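Local coordinates for VC0179-like protein (Escherichia coli, PDB 4XJ6) that probably joins ATP and GTP into cyclic GMP-AMP, as a magnesium-dependent bacterial homologue of cyclic GMP-AMP synthase, at residues Ser159-Glu164 against Trp170-Lys175; Cys268-Gly273 against Ile307-Ser312. All coordinates share one frame; numbering follows the deposited sequence.

Contact 1: residues Ser159-Glu164 against Trp170-Lys175; sequences SLKSLE and WVFEEK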
loop_
_atom_site.group_PDB
_atom_site.type_symbol
_atom_site.label_atom_id
_atom_site.label_comp_id
_atom_site.label_asym_id
_atom_site.label_seq_id
_atom_site.Cartn_x
_atom_site.Cartn_y
_atom_site.Cartn_z
ATOM N N SER A 159 6.825 -17.362 -4.926
ATOM C CA SER A 159 5.460 -17.218 -5.418
ATOM C C SER A 159 5.357 -16.213 -6.562
ATOM O O SER A 159 4.791 -16.514 -7.612
ATOM C CB SER A 159 4.533 -16.800 -4.281
ATOM O OG SER A 159 3.207 -16.646 -4.742
ATOM N N LEU A 160 5.907 -15.022 -6.355
ATOM C CA LEU A 160 5.784 -13.944 -7.330
ATOM C C LEU A 160 6.653 -14.177 -8.566
ATOM O O LEU A 160 6.255 -13.837 -9.679
ATOM C CB LEU A 160 6.137 -12.607 -6.677
ATOM C CG LEU A 160 5.309 -12.269 -5.437
ATOM C CD1 LEU A 160 5.716 -10.918 -4.866
ATOM C CD2 LEU A 160 3.813 -12.305 -5.747
ATOM N N LYS A 161 7.833 -14.758 -8.368
ATOM C CA LYS A 161 8.725 -15.059 -9.484
ATOM C C LYS A 161 8.187 -16.208 -10.329
ATOM O O LYS A 161 8.458 -16.285 -11.530
ATOM C CB LYS A 161 10.128 -15.389 -8.981
ATOM C CG LYS A 161 10.931 -14.170 -8.557
ATOM C CD LYS A 161 12.278 -14.563 -7.973
ATOM C CE LYS A 161 13.403 -13.775 -8.623
ATOM N NZ LYS A 161 14.399 -13.288 -7.631
ATOM N N SER A 162 7.424 -17.101 -9.705
ATOM C CA SER A 162 6.786 -18.188 -10.440
ATOM C C SER A 162 5.652 -17.641 -11.298
ATOM O O SER A 162 5.398 -18.132 -12.396
ATOM C CB SER A 162 6.261 -19.259 -9.482
ATOM O OG SER A 162 5.126 -18.794 -8.768
ATOM N N LEU A 163 4.971 -16.624 -10.780
ATOM C CA LEU A 163 3.916 -15.942 -11.518
ATOM C C LEU A 163 4.514 -15.132 -12.666
ATOM O O LEU A 163 3.950 -15.080 -13.763
ATOM C CB LEU A 163 3.107 -15.034 -10.592
ATOM C CG LEU A 163 2.248 -15.741 -9.545
ATOM C CD1 LEU A 163 1.540 -14.729 -8.658
ATOM C CD2 LEU A 163 1.243 -16.652 -10.226
ATOM N N GLU A 164 5.659 -14.507 -12.402
ATOM C CA GLU A 164 6.390 -13.756 -13.414
ATOM C C GLU A 164 6.806 -14.646 -14.578
ATOM O O GLU A 164 6.585 -14.315 -15.742
ATOM C CB GLU A 164 7.625 -13.101 -12.793
ATOM C CG GLU A 164 8.587 -12.507 -13.807
ATOM C CD GLU A 164 9.815 -11.897 -13.163
ATOM O OE1 GLU A 164 10.657 -12.653 -12.632
ATOM O OE2 GLU A 164 9.936 -10.656 -13.186
ATOM N N TRP A 170 3.511 -10.040 -16.346
ATOM C CA TRP A 170 3.705 -10.162 -14.906
ATOM C C TRP A 170 5.186 -10.013 -14.569
ATOM O O TRP A 170 6.000 -10.861 -14.937
ATOM C CB TRP A 170 3.170 -11.505 -14.400
ATOM C CG TRP A 170 1.675 -11.650 -14.510
ATOM C CD1 TRP A 170 0.912 -11.473 -15.628
ATOM C CD2 TRP A 170 0.769 -12.021 -13.463
ATOM N NE1 TRP A 170 -0.410 -11.700 -15.341
ATOM C CE2 TRP A 170 -0.525 -12.039 -14.019
ATOM C CE3 TRP A 170 0.927 -12.335 -12.110
ATOM C CZ2 TRP A 170 -1.654 -12.359 -13.271
ATOM C CZ3 TRP A 170 -0.195 -12.652 -11.368
ATOM C CH2 TRP A 170 -1.470 -12.660 -11.950
ATOM N N VAL A 171 5.533 -8.931 -13.876
ATOM C CA VAL A 171 6.931 -8.637 -13.568
ATOM C C VAL A 171 7.177 -8.475 -12.069
ATOM O O VAL A 171 6.501 -7.692 -11.399
ATOM C CB VAL A 171 7.403 -7.359 -14.292
ATOM C CG1 VAL A 171 8.790 -6.952 -13.813
ATOM C CG2 VAL A 171 7.392 -7.566 -15.800
ATOM N N PHE A 172 8.155 -9.213 -11.555
ATOM C CA PHE A 172 8.505 -9.152 -10.142
ATOM C C PHE A 172 9.397 -7.952 -9.831
ATOM O O PHE A 172 10.314 -7.634 -10.590
ATOM C CB PHE A 172 9.200 -10.448 -9.716
ATOM C CG PHE A 172 9.760 -10.403 -8.320
ATOM C CD1 PHE A 172 8.923 -10.488 -7.221
ATOM C CD2 PHE A 172 11.123 -10.281 -8.108
ATOM C CE1 PHE A 172 9.431 -10.446 -5.938
ATOM C CE2 PHE A 172 11.640 -10.239 -6.828
ATOM C CZ PHE A 172 10.792 -10.323 -5.740
ATOM N N GLU A 173 9.118 -7.285 -8.715
ATOM C CA GLU A 173 9.943 -6.175 -8.246
ATOM C C GLU A 173 10.140 -6.266 -6.737
ATOM O O GLU A 173 9.181 -6.471 -5.993
ATOM C CB GLU A 173 9.313 -4.827 -8.611
ATOM C CG GLU A 173 10.150 -3.626 -8.195
ATOM C CD GLU A 173 9.438 -2.301 -8.400
ATOM O OE1 GLU A 173 8.268 -2.311 -8.835
ATOM O OE2 GLU A 173 10.049 -1.247 -8.123
ATOM N N GLU A 174 11.382 -6.118 -6.286
ATOM C CA GLU A 174 11.669 -6.158 -4.857
ATOM C C GLU A 174 11.659 -4.757 -4.264
ATOM O O GLU A 174 12.382 -3.875 -4.722
ATOM C CB GLU A 174 13.015 -6.829 -4.581
ATOM C CG GLU A 174 13.326 -6.967 -3.096
ATOM C CD GLU A 174 14.491 -7.894 -2.831
ATOM O OE1 GLU A 174 15.377 -8.004 -3.705
ATOM O OE2 GLU A 174 14.518 -8.522 -1.751
ATOM N N LYS A 175 10.827 -4.562 -3.248
ATOM C CA LYS A 175 10.784 -3.301 -2.526
ATOM C C LYS A 175 11.481 -3.485 -1.184
ATOM O O LYS A 175 11.972 -4.572 -0.883
ATOM C CB LYS A 175 9.341 -2.833 -2.335
ATOM C CG LYS A 175 8.517 -2.831 -3.615
ATOM C CD LYS A 175 8.945 -1.718 -4.562
ATOM C CE LYS A 175 8.628 -0.347 -3.982
ATOM N NZ LYS A 175 8.883 0.750 -4.956
#
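F172, W170 and E164 account for most of the surface shared by helix 159-164 and strand 170-174. K161 covers one face of the F172 ring and L160 meets its rim; E174 N lies over the opposite face. K161 CG is 4.2 Å from the ring centroid, over the face, which meets the geometry of a CH-pi contact. L160 CB packs 3.5 Å from F172 CD1, while L160 CD1 lies at the ring edge, in plane. With CG anti to the backbone N (chi1 172°), F172 places its ring against L160 and K161. The short segments run roughly antiparallel, 149° between axes 7.0 Å apart, where helix 149-166 turns back into an edge strand of the nucleotidyltransferase sheet; strand 179-183 pairs with that strand, and backbone hydrogen bonds join V171 to K182. The extended E164 side chain brings OE2 to F172 N at 2.8 Å, a nearly straight bond (166°) that meets the carboxylate from well above its plane. Beside it, E164 CA makes a CA-H...O contact of 3.3 Å with W170 O. The W170 indole leans obliquely on L163, W170 CE3 lying 3.8 Å from L163 CB, and the same leucine also touches V37 of helix 24-57.

Contact 2: residues Cys268-Gly273 against Ile307-Ser312; sequences CKRIGG and ILDRES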
loop_
_atom_site.group_PDB
_atom_site.type_symbol
_atom_site.label_atom_id
_atom_site.label_comp_id
_atom_site.label_asym_id
_atom_site.label_seq_id
_atom_site.Cartn_x
_atom_site.Cartn_y
_atom_site.Cartn_z
ATOM N N CYS A 268 -12.600 8.533 10.152
ATOM C CA CYS A 268 -13.763 8.706 9.289
ATOM C C CYS A 268 -15.030 8.846 10.126
ATOM O O CYS A 268 -15.908 9.649 9.814
ATOM C CB CYS A 268 -13.892 7.531 8.316
ATOM S SG CYS A 268 -12.548 7.393 7.108
ATOM N N LYS A 269 -15.113 8.058 11.194
ATOM C CA LYS A 269 -16.227 8.146 12.131
ATOM C C LYS A 269 -16.241 9.505 12.814
ATOM O O LYS A 269 -17.287 10.140 12.948
ATOM C CB LYS A 269 -16.139 7.043 13.189
ATOM C CG LYS A 269 -16.101 5.627 12.649
ATOM C CD LYS A 269 -16.090 4.628 13.796
ATOM C CE LYS A 269 -15.682 3.239 13.336
ATOM N NZ LYS A 269 -14.244 2.960 13.606
ATOM N N ARG A 270 -15.062 9.943 13.237
ATOM C CA ARG A 270 -14.917 11.166 14.016
ATOM C C ARG A 270 -15.153 12.418 13.175
ATOM O O ARG A 270 -15.900 13.311 13.571
ATOM C CB ARG A 270 -13.525 11.209 14.653
ATOM C CG ARG A 270 -13.299 12.362 15.617
ATOM C CD ARG A 270 -11.932 12.266 16.299
ATOM N NE ARG A 270 -10.827 12.396 15.350
ATOM C CZ ARG A 270 -10.126 11.374 14.867
ATOM N NH1 ARG A 270 -10.404 10.132 15.248
ATOM N NH2 ARG A 270 -9.142 11.593 14.004
ATOM N N ILE A 271 -14.512 12.475 12.015
ATOM C CA ILE A 271 -14.574 13.652 11.157
ATOM C C ILE A 271 -15.811 13.633 10.260
ATOM O O ILE A 271 -16.491 14.649 10.094
ATOM C CB ILE A 271 -13.308 13.763 10.284
ATOM C CG1 ILE A 271 -12.076 13.958 11.168
ATOM C CG2 ILE A 271 -13.436 14.902 9.287
ATOM C CD1 ILE A 271 -10.765 13.728 10.452
ATOM N N GLY A 272 -16.106 12.470 9.692
ATOM C CA GLY A 272 -17.226 12.340 8.780
ATOM C C GLY A 272 -16.838 11.603 7.515
ATOM O O GLY A 272 -15.656 11.452 7.209
ATOM N N GLY A 273 -17.842 11.152 6.772
ATOM C CA GLY A 273 -17.611 10.375 5.568
ATOM C C GLY A 273 -16.847 11.115 4.486
ATOM O O GLY A 273 -16.259 10.493 3.602
ATOM N N ILE A 307 -5.645 18.307 10.054
ATOM C CA ILE A 307 -6.279 19.566 9.693
ATOM C C ILE A 307 -7.766 19.540 10.021
ATOM O O ILE A 307 -8.285 20.446 10.674
ATOM C CB ILE A 307 -6.099 19.874 8.196
ATOM C CG1 ILE A 307 -4.620 20.082 7.868
ATOM C CG2 ILE A 307 -6.898 21.102 7.809
ATOM C CD1 ILE A 307 -4.332 20.218 6.385
ATOM N N LEU A 308 -8.445 18.491 9.569
ATOM C CA LEU A 308 -9.890 18.387 9.732
ATOM C C LEU A 308 -10.298 18.162 11.185
ATOM O O LEU A 308 -11.445 18.401 11.554
ATOM C CB LEU A 308 -10.445 17.266 8.850
ATOM C CG LEU A 308 -10.331 17.504 7.342
ATOM C CD1 LEU A 308 -11.094 16.441 6.574
ATOM C CD2 LEU A 308 -10.831 18.893 6.981
ATOM N N ASP A 309 -9.363 17.693 12.006
ATOM C CA ASP A 309 -9.617 17.549 13.436
ATOM C C ASP A 309 -9.488 18.894 14.133
ATOM O O ASP A 309 -10.225 19.194 15.073
ATOM C CB ASP A 309 -8.655 16.541 14.073
ATOM C CG ASP A 309 -9.156 15.116 13.977
ATOM O OD1 ASP A 309 -10.385 14.912 14.047
ATOM O OD2 ASP A 309 -8.322 14.199 13.837
ATOM N N ARG A 310 -8.554 19.707 13.653
ATOM C CA ARG A 310 -8.226 20.972 14.294
ATOM C C ARG A 310 -9.125 22.124 13.850
ATOM O O ARG A 310 -9.488 22.985 14.653
ATOM C CB ARG A 310 -6.766 21.332 14.012
ATOM C CG ARG A 310 -6.270 22.577 14.729
ATOM C CD ARG A 310 -4.979 23.094 14.111
ATOM N NE ARG A 310 -4.000 22.029 13.919
ATOM C CZ ARG A 310 -3.315 21.836 12.797
ATOM N NH1 ARG A 310 -3.496 22.642 11.756
ATOM N NH2 ARG A 310 -2.446 20.837 12.711
ATOM N N GLU A 311 -9.481 22.135 12.570
ATOM C CA GLU A 311 -10.181 23.272 11.984
ATOM C C GLU A 311 -11.654 22.976 11.731
ATOM O O GLU A 311 -12.002 21.922 11.196
ATOM C CB GLU A 311 -9.505 23.686 10.675
ATOM C CG GLU A 311 -7.983 23.728 10.741
ATOM C CD GLU A 311 -7.451 24.909 11.535
ATOM O OE1 GLU A 311 -8.256 25.766 11.954
ATOM O OE2 GLU A 311 -6.221 24.984 11.735
ATOM N N SER A 312 -12.514 23.915 12.113
ATOM C CA SER A 312 -13.942 23.798 11.848
ATOM C C SER A 312 -14.217 23.915 10.350
ATOM O O SER A 312 -13.652 24.773 9.675
ATOM C CB SER A 312 -14.721 24.869 12.613
ATOM O OG SER A 312 -14.464 26.161 12.084
#
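R270 and D309 meet through a side-on, two-pronged salt bridge between the C-terminal ends of two helices. R270 NE donates to D309 OD1 at 2.9 Å, and R270 NH2 to D309 OD2 at 2.7 Å, both bonds nearly straight. Both oxygens lie close to the guanidinium plane. The carboxylate is less well aligned: the two planes are 38° apart, and while OD2 uses its syn lone pair, OD1 is met on the syn side but clearly out of the carboxylate plane. The arginine chain leaves the helix extended, CG anti to the backbone N, then bends at chi3 (64°), which turns NE and NH2 toward the aspartate. D309 holds its CG beside the backbone N (chi1 -87°); its CB does not point at the other helix, yet the carboxylate end comes nearer. R270 NH2 also bonds to S267 OG, one turn back on the same helix.

Beside the ion pair the contact is apolar. I271 CG2 packs 3.8 Å from L308 CB, the two side chains crossing at about a right angle, and I271 CG1 comes within 3.5 Å of D309 OD1, so aliphatic carbon flanks one carboxylate oxygen. L308 extends the packing onto L275 and V278 of helix 274-289, and H313 touches both I271 and L308. G272, with positive phi, is the first residue to leave helical geometry, while its N still bonds to C268 O. Such pairing of helix ends, an ion pair next to an aliphatic contact, belongs here to the helical C-terminal part of this cGAS-like fold.

In the fold
Contact 1 closes before contact 2 opens along the chain, and the two lie on opposite sides of the chain's centre, their own centres 39 Å apart and their nearest atoms about 25 Å apart. They share no helix or strand. Contact 1 joins helix 149-166 to strand 170-174 in the mixed sheet of the nucleotidyltransferase domain. That sheet also carries D129, D131 and D191, which bind magnesium, and K175, at the end of the segment, touches a bound 3'-deoxy-GTP. Contact 2 joins helices 257-271 and 297-310, with only helix and loop in the 33 residues between its segments. Contact 1 thus packs a helix on the sheet that bears the magnesium-binding aspartates, and contact 2 packs two helix ends against each other.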